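Local coordinates for putative cytochrome P450 154A1 (Streptomyces coelicolor, PDB 1ODO), which belongs to the cytochrome P450 family of haem-thiolate proteins and holds protoporphyrin IX with its iron, together with 4-phenyl-1H-imidazole, in a buried pocket, at residues A7-A15 against W32-A40; H17-R25 against S318-P326. All coordinates share one frame; numbering follows the deposited sequence.

Interaction 1. Residues A7-A15 against W32-A40; sequences ALVLDPTGA and WVDVLGVQA
Leu8 and Val9 pair in parallel with Val33 and Asp34, and three backbone hydrogen bonds make the ladder. Leu8 N gives to Trp32 O (3.1 Å), meeting a lone pair in the carbonyl plane; Asp34 N returns a bond to Leu8 O (2.8 Å), tilted 43° out of that carbonyl's plane; Leu10 N then gives to Asp34 O. Leu10 carries the apolar part inward. Its CB comes within 3.7 Å of Asp34 O, its CG lies near the same oxygen and Val33 CB, and its tip CD1 reaches two methyls at 4.0 Å, Val33 CG2 and Val35 CG2. The torsions explain the reach: CG stands anti to the carbonyl carbon (chi1 -57°), and an extended chi2 carries CD1 forward to the valines. Branched valines suit the strand here, each offering a methyl to one leucine. On the sheet face away from Leu8 and Val33, Val9 runs beside Asp34, CG2 against CB. At the strand's start, small Ala7 touches Trp32 CD1 with its CB (3.7 Å). Asp34 is also busy within its own hairpin: OD2 accepts from Gly37 N (2.9 Å), an Asx motif, and OD1 from Gln39 NE2, so its carboxylate braces the turn from Val35 to Val38. In this type I' turn Leu36 and Gly37 both take positive phi, and at Gly37 a side chain would be pressed against the preceding carbonyl oxygen. A water takes a bond from Leu36 N and sits 2.7 Å from Leu10 O, joining the strand's continuation to the turn; beyond it, Leu36 CD1 packs on CB and CG of Pro12, the two side chains running in opposite senses. The parallel pairing belongs to the beta-alpha-beta unit of strand 8-9, helix 17-25 and strand 30-35, at one edge of the mixed sheet of the P450 fold.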
loop_
_atom_site.group_PDB
_atom_site.type_symbol
_atom_site.label_atom_id
_atom_site.label_comp_id
_atom_site.label_asym_id
_atom_site.label_seq_id
_atom_site.Cartn_x
_atom_site.Cartn_y
_atom_site.Cartn_z
ATOM N N ALA A 7 5.293 3.047 26.377
ATOM C CA ALA A 7 4.716 2.795 25.024
ATOM C C ALA A 7 5.066 1.401 24.516
ATOM O O ALA A 7 6.150 0.888 24.794
ATOM C CB ALA A 7 5.230 3.841 24.042
ATOM N N LEU A 8 4.145 0.791 23.775
ATOM C CA LEU A 8 4.370 -0.542 23.225
ATOM C C LEU A 8 5.224 -0.349 21.979
ATOM O O LEU A 8 4.815 0.338 21.044
ATOM C CB LEU A 8 3.042 -1.195 22.836
ATOM C CG LEU A 8 3.164 -2.543 22.119
ATOM C CD1 LEU A 8 3.765 -3.575 23.059
ATOM C CD2 LEU A 8 1.795 -2.993 21.644
ATOM N N VAL A 9 6.404 -0.957 21.957
ATOM C CA VAL A 9 7.289 -0.819 20.806
ATOM C C VAL A 9 6.956 -1.778 19.669
ATOM O O VAL A 9 7.056 -2.992 19.817
ATOM C CB VAL A 9 8.761 -1.027 21.218
ATOM C CG1 VAL A 9 9.675 -0.772 20.024
ATOM C CG2 VAL A 9 9.114 -0.093 22.363
ATOM N N LEU A 10 6.554 -1.221 18.531
ATOM C CA LEU A 10 6.210 -2.037 17.372
ATOM C C LEU A 10 7.492 -2.529 16.700
ATOM O O LEU A 10 8.416 -1.755 16.463
ATOM C CB LEU A 10 5.361 -1.224 16.391
ATOM C CG LEU A 10 4.071 -0.646 16.988
ATOM C CD1 LEU A 10 3.260 0.031 15.895
ATOM C CD2 LEU A 10 3.255 -1.759 17.641
ATOM N N ASP A 11 7.533 -3.825 16.411
ATOM C CA ASP A 11 8.675 -4.477 15.774
ATOM C C ASP A 11 8.974 -3.941 14.368
ATOM O O ASP A 11 8.198 -4.146 13.438
ATOM C CB ASP A 11 8.403 -5.986 15.743
ATOM C CG ASP A 11 9.520 -6.783 15.104
ATOM O OD1 ASP A 11 10.628 -6.246 14.906
ATOM O OD2 ASP A 11 9.279 -7.971 14.808
ATOM N N PRO A 12 10.120 -3.255 14.198
ATOM C CA PRO A 12 10.509 -2.693 12.897
ATOM C C PRO A 12 10.725 -3.745 11.808
ATOM O O PRO A 12 10.697 -3.422 10.623
ATOM C CB PRO A 12 11.810 -1.945 13.209
ATOM C CG PRO A 12 11.709 -1.636 14.672
ATOM C CD PRO A 12 11.106 -2.898 15.235
ATOM N N THR A 13 10.949 -4.993 12.206
ATOM C CA THR A 13 11.170 -6.069 11.237
ATOM C C THR A 13 9.890 -6.777 10.798
ATOM O O THR A 13 9.925 -7.621 9.900
ATOM C CB THR A 13 12.137 -7.138 11.793
ATOM O OG1 THR A 13 11.487 -7.887 12.827
ATOM C CG2 THR A 13 13.381 -6.476 12.365
ATOM N N GLY A 14 8.770 -6.436 11.433
ATOM C CA GLY A 14 7.491 -7.046 11.099
ATOM C C GLY A 14 7.518 -8.565 11.106
ATOM O O GLY A 14 6.846 -9.212 10.300
ATOM N N ALA A 15 8.275 -9.134 12.039
ATOM C CA ALA A 15 8.418 -10.580 12.168
ATOM C C ALA A 15 7.178 -11.412 12.490
ATOM O O ALA A 15 7.119 -12.590 12.129
ATOM C CB ALA A 15 9.518 -10.892 13.188
ATOM N N TRP A 32 -0.998 3.551 23.138
ATOM C CA TRP A 32 0.146 4.435 22.933
ATOM C C TRP A 32 1.292 3.498 22.538
ATOM O O TRP A 32 1.661 2.604 23.301
ATOM C CB TRP A 32 0.460 5.168 24.247
ATOM C CG TRP A 32 1.497 6.264 24.170
ATOM C CD1 TRP A 32 2.665 6.333 24.877
ATOM C CD2 TRP A 32 1.418 7.478 23.411
ATOM N NE1 TRP A 32 3.315 7.516 24.612
ATOM C CE2 TRP A 32 2.573 8.239 23.715
ATOM C CE3 TRP A 32 0.486 8.000 22.504
ATOM C CZ2 TRP A 32 2.817 9.493 23.146
ATOM C CZ3 TRP A 32 0.730 9.249 21.937
ATOM C CH2 TRP A 32 1.887 9.980 22.263
ATOM N N VAL A 33 1.837 3.684 21.339
ATOM C CA VAL A 33 2.928 2.837 20.869
ATOM C C VAL A 33 4.145 3.634 20.417
ATOM O O VAL A 33 4.110 4.863 20.326
ATOM C CB VAL A 33 2.478 1.951 19.673
ATOM C CG1 VAL A 33 1.269 1.098 20.062
ATOM C CG2 VAL A 33 2.136 2.836 18.472
ATOM N N ASP A 34 5.225 2.915 20.136
ATOM C CA ASP A 34 6.457 3.534 19.682
ATOM C C ASP A 34 6.724 3.029 18.270
ATOM O O ASP A 34 6.779 1.821 18.033
ATOM C CB ASP A 34 7.626 3.153 20.593
ATOM C CG ASP A 34 8.946 3.704 20.100
ATOM O OD1 ASP A 34 9.483 4.631 20.742
ATOM O OD2 ASP A 34 9.439 3.218 19.059
ATOM N N VAL A 35 6.865 3.957 17.331
ATOM C CA VAL A 35 7.127 3.611 15.937
ATOM C C VAL A 35 8.499 4.180 15.595
ATOM O O VAL A 35 8.629 5.353 15.250
ATOM C CB VAL A 35 6.063 4.225 14.999
ATOM C CG1 VAL A 35 6.334 3.819 13.549
ATOM C CG2 VAL A 35 4.679 3.771 15.427
ATOM N N LEU A 36 9.522 3.341 15.721
ATOM C CA LEU A 36 10.894 3.741 15.435
ATOM C C LEU A 36 11.320 5.014 16.173
ATOM O O LEU A 36 11.965 5.894 15.599
ATOM C CB LEU A 36 11.097 3.903 13.921
ATOM C CG LEU A 36 11.316 2.589 13.156
ATOM C CD1 LEU A 36 10.031 1.769 13.122
ATOM C CD2 LEU A 36 11.779 2.895 11.738
ATOM N N GLY A 37 10.954 5.112 17.449
ATOM C CA GLY A 37 11.326 6.285 18.223
ATOM C C GLY A 37 10.274 7.365 18.388
ATOM O O GLY A 37 10.443 8.271 19.204
ATOM N N VAL A 38 9.201 7.297 17.606
ATOM C CA VAL A 38 8.134 8.292 17.702
ATOM C C VAL A 38 6.932 7.634 18.370
ATOM O O VAL A 38 6.477 6.579 17.928
ATOM C CB VAL A 38 7.714 8.819 16.306
ATOM C CG1 VAL A 38 6.407 9.600 16.409
ATOM C CG2 VAL A 38 8.814 9.718 15.740
ATOM N N GLN A 39 6.431 8.245 19.441
ATOM C CA GLN A 39 5.282 7.691 20.148
ATOM C C GLN A 39 3.987 8.240 19.567
ATOM O O GLN A 39 3.866 9.435 19.295
ATOM C CB GLN A 39 5.355 8.007 21.643
ATOM C CG GLN A 39 6.534 7.361 22.362
ATOM C CD GLN A 39 7.854 8.036 22.052
ATOM O OE1 GLN A 39 8.043 9.215 22.348
ATOM N NE2 GLN A 39 8.778 7.291 21.455
ATOM N N ALA A 40 3.015 7.357 19.376
ATOM C CA ALA A 40 1.738 7.771 18.820
ATOM C C ALA A 40 0.620 6.849 19.255
ATOM O O ALA A 40 0.854 5.761 19.785
ATOM C CB ALA A 40 1.818 7.781 17.299
HETATM O O HOH W 1 9.157 0.770 16.868
#

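Interaction 2. Residues H17-R25 against S318-P326; sequences HHTEHRTLR and SYAAANRHP. With HEM (protoporphyrin IX containing Fe), chain B.
Helix 17-25 approaches the short helix 319-322 most closely where His21 faces Ala321, their CA atoms 4.7 Å apart, a spacing that small alanines allow. His21 fills the join. Its CE1 presses on Ala320 CB at 3.3 Å, Ala320 C lies over one ring face, and His17 O sits above the centre of the other, so the ring is held between the two helices. Ala321 CA makes an off-centre CH-pi contact on it, and CD2 meets Arg324 CD (3.6 Å). By topology these are the A helix and the K' helix of the P450 fold; the latter follows directly on strand 314-317, and Arg284, of the ExxR motif in helix 275-285, bonds Asn323 O through NH1. Tyr319 extends to the haem, and its OH makes a short bond (2.5 Å) to propionate O1D, the oxygen lying at the edge of the phenol ring. Arg25 lies across Ala321 and Arg324. A bend at chi3 (-52°) turns the guanidinium so that NH1 meets a lone pair of Ala321 O at 3.0 Å, a somewhat bent bond (138° at the hydrogen); the same oxygen accepts from Arg324 N. Arg324 O lies over the centre of one guanidinium face, 3.5 Å from Arg25 CZ, and Pro326 CD packs against Arg25 NE at 3.7 Å. The flat guanidinium suits the place: it offers an N-H to Ala321 O and a face to Arg324 O. Arg324, extended from CG to NE, runs past His21 to His18 and sets its guanidinium obliquely to the His18 ring, planes 40° apart, while NH1 forms a salt bridge with Asp333 and NH2 bonds His285 O; Asp333 also takes Arg22.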
loop_
_atom_site.group_PDB
_atom_site.type_symbol
_atom_site.label_atom_id
_atom_site.label_comp_id
_atom_site.label_asym_id
_atom_site.label_seq_id
_atom_site.Cartn_x
_atom_site.Cartn_y
_atom_site.Cartn_z
ATOM N N HIS A 17 3.270 -10.178 12.527
ATOM C CA HIS A 17 2.142 -9.260 12.550
ATOM C C HIS A 17 0.847 -9.828 13.122
ATOM O O HIS A 17 0.031 -9.076 13.649
ATOM C CB HIS A 17 1.906 -8.662 11.151
ATOM C CG HIS A 17 1.322 -9.616 10.154
ATOM N ND1 HIS A 17 1.960 -10.774 9.763
ATOM C CD2 HIS A 17 0.175 -9.557 9.436
ATOM C CE1 HIS A 17 1.232 -11.387 8.845
ATOM N NE2 HIS A 17 0.144 -10.668 8.628
ATOM N N HIS A 18 0.652 -11.144 13.032
ATOM C CA HIS A 18 -0.571 -11.742 13.571
ATOM C C HIS A 18 -0.596 -11.585 15.086
ATOM O O HIS A 18 -1.630 -11.260 15.670
ATOM C CB HIS A 18 -0.670 -13.228 13.226
ATOM C CG HIS A 18 -0.889 -13.499 11.772
ATOM N ND1 HIS A 18 -1.709 -12.716 10.988
ATOM C CD2 HIS A 18 -0.427 -14.485 10.968
ATOM C CE1 HIS A 18 -1.743 -13.209 9.763
ATOM N NE2 HIS A 18 -0.975 -14.282 9.724
ATOM N N THR A 19 0.537 -11.837 15.731
ATOM C CA THR A 19 0.591 -11.698 17.179
ATOM C C THR A 19 0.466 -10.215 17.494
ATOM O O THR A 19 -0.181 -9.825 18.464
ATOM C CB THR A 19 1.913 -12.228 17.755
ATOM O OG1 THR A 19 1.980 -13.644 17.557
ATOM C CG2 THR A 19 2.002 -11.927 19.254
ATOM N N GLU A 20 1.081 -9.386 16.655
ATOM C CA GLU A 20 1.025 -7.944 16.859
ATOM C C GLU A 20 -0.430 -7.462 16.865
ATOM O O GLU A 20 -0.796 -6.601 17.666
ATOM C CB GLU A 20 1.805 -7.219 15.759
ATOM C CG GLU A 20 1.724 -5.699 15.854
ATOM C CD GLU A 20 2.519 -5.005 14.770
ATOM O OE1 GLU A 20 3.714 -4.705 14.999
ATOM O OE2 GLU A 20 1.950 -4.772 13.684
ATOM N N HIS A 21 -1.257 -8.009 15.974
ATOM C CA HIS A 21 -2.664 -7.603 15.918
ATOM C C HIS A 21 -3.313 -7.810 17.282
ATOM O O HIS A 21 -3.994 -6.931 17.806
ATOM C CB HIS A 21 -3.466 -8.441 14.912
ATOM C CG HIS A 21 -3.018 -8.305 13.492
ATOM N ND1 HIS A 21 -2.334 -7.204 13.025
ATOM C CD2 HIS A 21 -3.195 -9.120 12.425
ATOM C CE1 HIS A 21 -2.108 -7.346 11.731
ATOM N NE2 HIS A 21 -2.623 -8.499 11.342
ATOM N N ARG A 22 -3.104 -8.995 17.843
ATOM C CA ARG A 22 -3.675 -9.325 19.143
ATOM C C ARG A 22 -3.146 -8.443 20.262
ATOM O O ARG A 22 -3.911 -7.963 21.092
ATOM C CB ARG A 22 -3.410 -10.796 19.467
ATOM C CG ARG A 22 -3.865 -11.734 18.367
ATOM C CD ARG A 22 -3.685 -13.195 18.753
ATOM N NE ARG A 22 -4.000 -14.076 17.633
ATOM C CZ ARG A 22 -5.150 -14.055 16.962
ATOM N NH1 ARG A 22 -6.107 -13.195 17.294
ATOM N NH2 ARG A 22 -5.345 -14.894 15.953
ATOM N N THR A 23 -1.835 -8.230 20.278
ATOM C CA THR A 23 -1.220 -7.405 21.304
ATOM C C THR A 23 -1.775 -5.983 21.274
ATOM O O THR A 23 -2.069 -5.398 22.319
ATOM C CB THR A 23 0.307 -7.374 21.124
ATOM O OG1 THR A 23 0.809 -8.717 21.140
ATOM C CG2 THR A 23 0.964 -6.578 22.245
ATOM N N LEU A 24 -1.929 -5.426 20.078
ATOM C CA LEU A 24 -2.455 -4.076 19.964
ATOM C C LEU A 24 -3.915 -4.009 20.397
ATOM O O LEU A 24 -4.298 -3.133 21.169
ATOM C CB LEU A 24 -2.324 -3.571 18.524
ATOM C CG LEU A 24 -0.933 -3.123 18.067
ATOM C CD1 LEU A 24 -0.924 -2.915 16.550
ATOM C CD2 LEU A 24 -0.560 -1.826 18.792
ATOM N N ARG A 25 -4.735 -4.935 19.907
ATOM C CA ARG A 25 -6.143 -4.925 20.277
ATOM C C ARG A 25 -6.366 -5.212 21.766
ATOM O O ARG A 25 -7.436 -4.939 22.310
ATOM C CB ARG A 25 -6.934 -5.908 19.402
ATOM C CG ARG A 25 -7.119 -5.426 17.948
ATOM C CD ARG A 25 -8.394 -6.006 17.344
ATOM N NE ARG A 25 -8.420 -7.454 17.510
ATOM C CZ ARG A 25 -7.867 -8.320 16.669
ATOM N NH1 ARG A 25 -7.252 -7.894 15.569
ATOM N NH2 ARG A 25 -7.884 -9.617 16.957
ATOM N N SER A 318 -3.972 1.731 12.442
ATOM C CA SER A 318 -3.535 0.336 12.357
ATOM C C SER A 318 -4.620 -0.483 11.656
ATOM O O SER A 318 -5.387 -1.216 12.283
ATOM C CB SER A 318 -3.255 -0.199 13.766
ATOM O OG SER A 318 -2.141 0.478 14.335
ATOM N N TYR A 319 -4.654 -0.340 10.335
ATOM C CA TYR A 319 -5.614 -1.012 9.466
ATOM C C TYR A 319 -5.710 -2.528 9.502
ATOM O O TYR A 319 -6.815 -3.079 9.528
ATOM C CB TYR A 319 -5.366 -0.556 8.029
ATOM C CG TYR A 319 -5.611 0.921 7.823
ATOM C CD1 TYR A 319 -4.783 1.674 6.994
ATOM C CD2 TYR A 319 -6.694 1.558 8.428
ATOM C CE1 TYR A 319 -5.030 3.028 6.768
ATOM C CE2 TYR A 319 -6.952 2.912 8.207
ATOM C CZ TYR A 319 -6.115 3.637 7.374
ATOM O OH TYR A 319 -6.366 4.971 7.145
ATOM N N ALA A 320 -4.565 -3.205 9.480
ATOM C CA ALA A 320 -4.553 -4.663 9.505
ATOM C C ALA A 320 -5.234 -5.203 10.755
ATOM O O ALA A 320 -6.068 -6.105 10.668
ATOM C CB ALA A 320 -3.119 -5.178 9.419
ATOM N N ALA A 321 -4.887 -4.644 11.911
ATOM C CA ALA A 321 -5.476 -5.082 13.177
ATOM C C ALA A 321 -6.961 -4.739 13.224
ATOM O O ALA A 321 -7.772 -5.517 13.733
ATOM C CB ALA A 321 -4.750 -4.426 14.347
ATOM N N ALA A 322 -7.312 -3.572 12.689
ATOM C CA ALA A 322 -8.698 -3.122 12.670
ATOM C C ALA A 322 -9.570 -4.007 11.783
ATOM O O ALA A 322 -10.732 -4.268 12.107
ATOM C CB ALA A 322 -8.771 -1.672 12.192
ATOM N N ASN A 323 -9.014 -4.469 10.667
ATOM C CA ASN A 323 -9.768 -5.322 9.752
ATOM C C ASN A 323 -10.170 -6.639 10.409
ATOM O O ASN A 323 -11.065 -7.328 9.925
ATOM C CB ASN A 323 -8.952 -5.634 8.495
ATOM C CG ASN A 323 -8.894 -4.469 7.520
ATOM O OD1 ASN A 323 -9.597 -3.468 7.673
ATOM N ND2 ASN A 323 -8.060 -4.608 6.493
ATOM N N ARG A 324 -9.501 -6.983 11.507
ATOM C CA ARG A 324 -9.789 -8.221 12.230
ATOM C C ARG A 324 -10.445 -7.981 13.583
ATOM O O ARG A 324 -10.475 -8.875 14.433
ATOM C CB ARG A 324 -8.497 -9.025 12.418
ATOM C CG ARG A 324 -7.966 -9.671 11.128
ATOM C CD ARG A 324 -6.478 -9.980 11.250
ATOM N NE ARG A 324 -5.923 -10.700 10.101
ATOM C CZ ARG A 324 -5.615 -11.994 10.112
ATOM N NH1 ARG A 324 -5.816 -12.715 11.210
ATOM N NH2 ARG A 324 -5.073 -12.565 9.044
ATOM N N HIS A 325 -10.974 -6.777 13.783
ATOM C CA HIS A 325 -11.628 -6.432 15.044
ATOM C C HIS A 325 -12.886 -7.287 15.188
ATOM O O HIS A 325 -13.744 -7.303 14.304
ATOM C CB HIS A 325 -11.967 -4.940 15.056
ATOM C CG HIS A 325 -12.321 -4.412 16.411
ATOM N ND1 HIS A 325 -13.525 -4.684 17.025
ATOM C CD2 HIS A 325 -11.627 -3.633 17.273
ATOM C CE1 HIS A 325 -13.556 -4.092 18.206
ATOM N NE2 HIS A 325 -12.417 -3.447 18.380
ATOM N N PRO A 326 -13.012 -8.008 16.316
ATOM C CA PRO A 326 -14.148 -8.892 16.600
ATOM C C PRO A 326 -15.556 -8.299 16.616
ATOM O O PRO A 326 -16.535 -9.043 16.525
ATOM C CB PRO A 326 -13.758 -9.535 17.931
ATOM C CG PRO A 326 -12.961 -8.460 18.598
ATOM C CD PRO A 326 -12.094 -7.952 17.467
HETATM C CHA HEM B . -3.193 6.372 -0.133
HETATM C CHB HEM B . -2.172 5.779 -4.801
HETATM C CHC HEM B . -2.363 0.987 -4.242
HETATM C CHD HEM B . -3.358 1.597 0.418
HETATM C C1A HEM B . -2.916 6.654 -1.448
HETATM C C2A HEM B . -2.778 7.983 -2.035
HETATM C C3A HEM B . -2.488 7.819 -3.333
HETATM C C4A HEM B . -2.442 6.389 -3.604
HETATM C CMA HEM B . -2.235 8.911 -4.388
HETATM C CAA HEM B . -2.942 9.303 -1.250
HETATM C CBA HEM B . -4.426 9.698 -1.152
HETATM C CGA HEM B . -4.715 10.986 -0.382
HETATM O O1A HEM B . -3.959 11.214 0.627
HETATM O O2A HEM B . -5.639 11.701 -0.764
HETATM C C1B HEM B . -2.125 4.435 -5.060
HETATM C C2B HEM B . -1.821 3.860 -6.359
HETATM C C3B HEM B . -1.874 2.506 -6.209
HETATM C C4B HEM B . -2.207 2.235 -4.829
HETATM C CMB HEM B . -1.504 4.677 -7.629
HETATM C CAB HEM B . -1.633 1.405 -7.260
HETATM C CBB HEM B . -2.666 1.375 -8.398
HETATM C C1C HEM B . -2.663 0.738 -2.910
HETATM C C2C HEM B . -2.804 -0.609 -2.335
HETATM C C3C HEM B . -3.080 -0.440 -1.022
HETATM C C4C HEM B . -3.116 0.989 -0.784
HETATM C CMC HEM B . -2.639 -1.920 -3.165
HETATM C CAC HEM B . -3.320 -1.475 0.109
HETATM C CBC HEM B . -4.281 -2.629 -0.198
HETATM C C1D HEM B . -3.398 2.936 0.691
HETATM C C2D HEM B . -3.642 3.526 1.987
HETATM C C3D HEM B . -3.587 4.870 1.838
HETATM C C4D HEM B . -3.322 5.123 0.440
HETATM C CMD HEM B . -3.895 2.723 3.278
HETATM C CAD HEM B . -3.745 5.912 2.957
HETATM C CBD HEM B . -5.136 6.100 3.572
HETATM C CGD HEM B . -4.989 7.123 4.679
HETATM O O1D HEM B . -5.088 6.746 5.853
HETATM O O2D HEM B . -4.728 8.294 4.322
HETATM N NA HEM B . -2.715 5.709 -2.427
HETATM N NB HEM B . -2.351 3.419 -4.137
HETATM N NC HEM B . -2.864 1.692 -1.944
HETATM N ND HEM B . -3.195 3.931 -0.261
HETATM FE FE HEM B . -2.798 3.689 -2.179
#

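Interactions 1 and 2 share helix 17-25, which is the crossover between the parallel strands 8-9 and 30-35 and one partner of interaction 2; their centres lie 14 Å apart. Leu24 bridges them: its CD2 packs on Val33 CG1 at 3.7 Å and on Leu8 CD2 at 3.9 Å, while its CD1 lies 4.2 Å from Ser318 OG, a hydroxyl hydrogen-bonded to Ser42. Thr23 adds a methyl contact, CG2 to Leu8 CD2 at 3.7 Å. Strand 314-317, which leads into Ser318, also touches interaction 1, through Leu316 against Leu10 and Val35. Interaction 2 reaches the haem directly, whereas the side chain of Val35 stays about 13 Å from 4-phenyl-1H-imidazole.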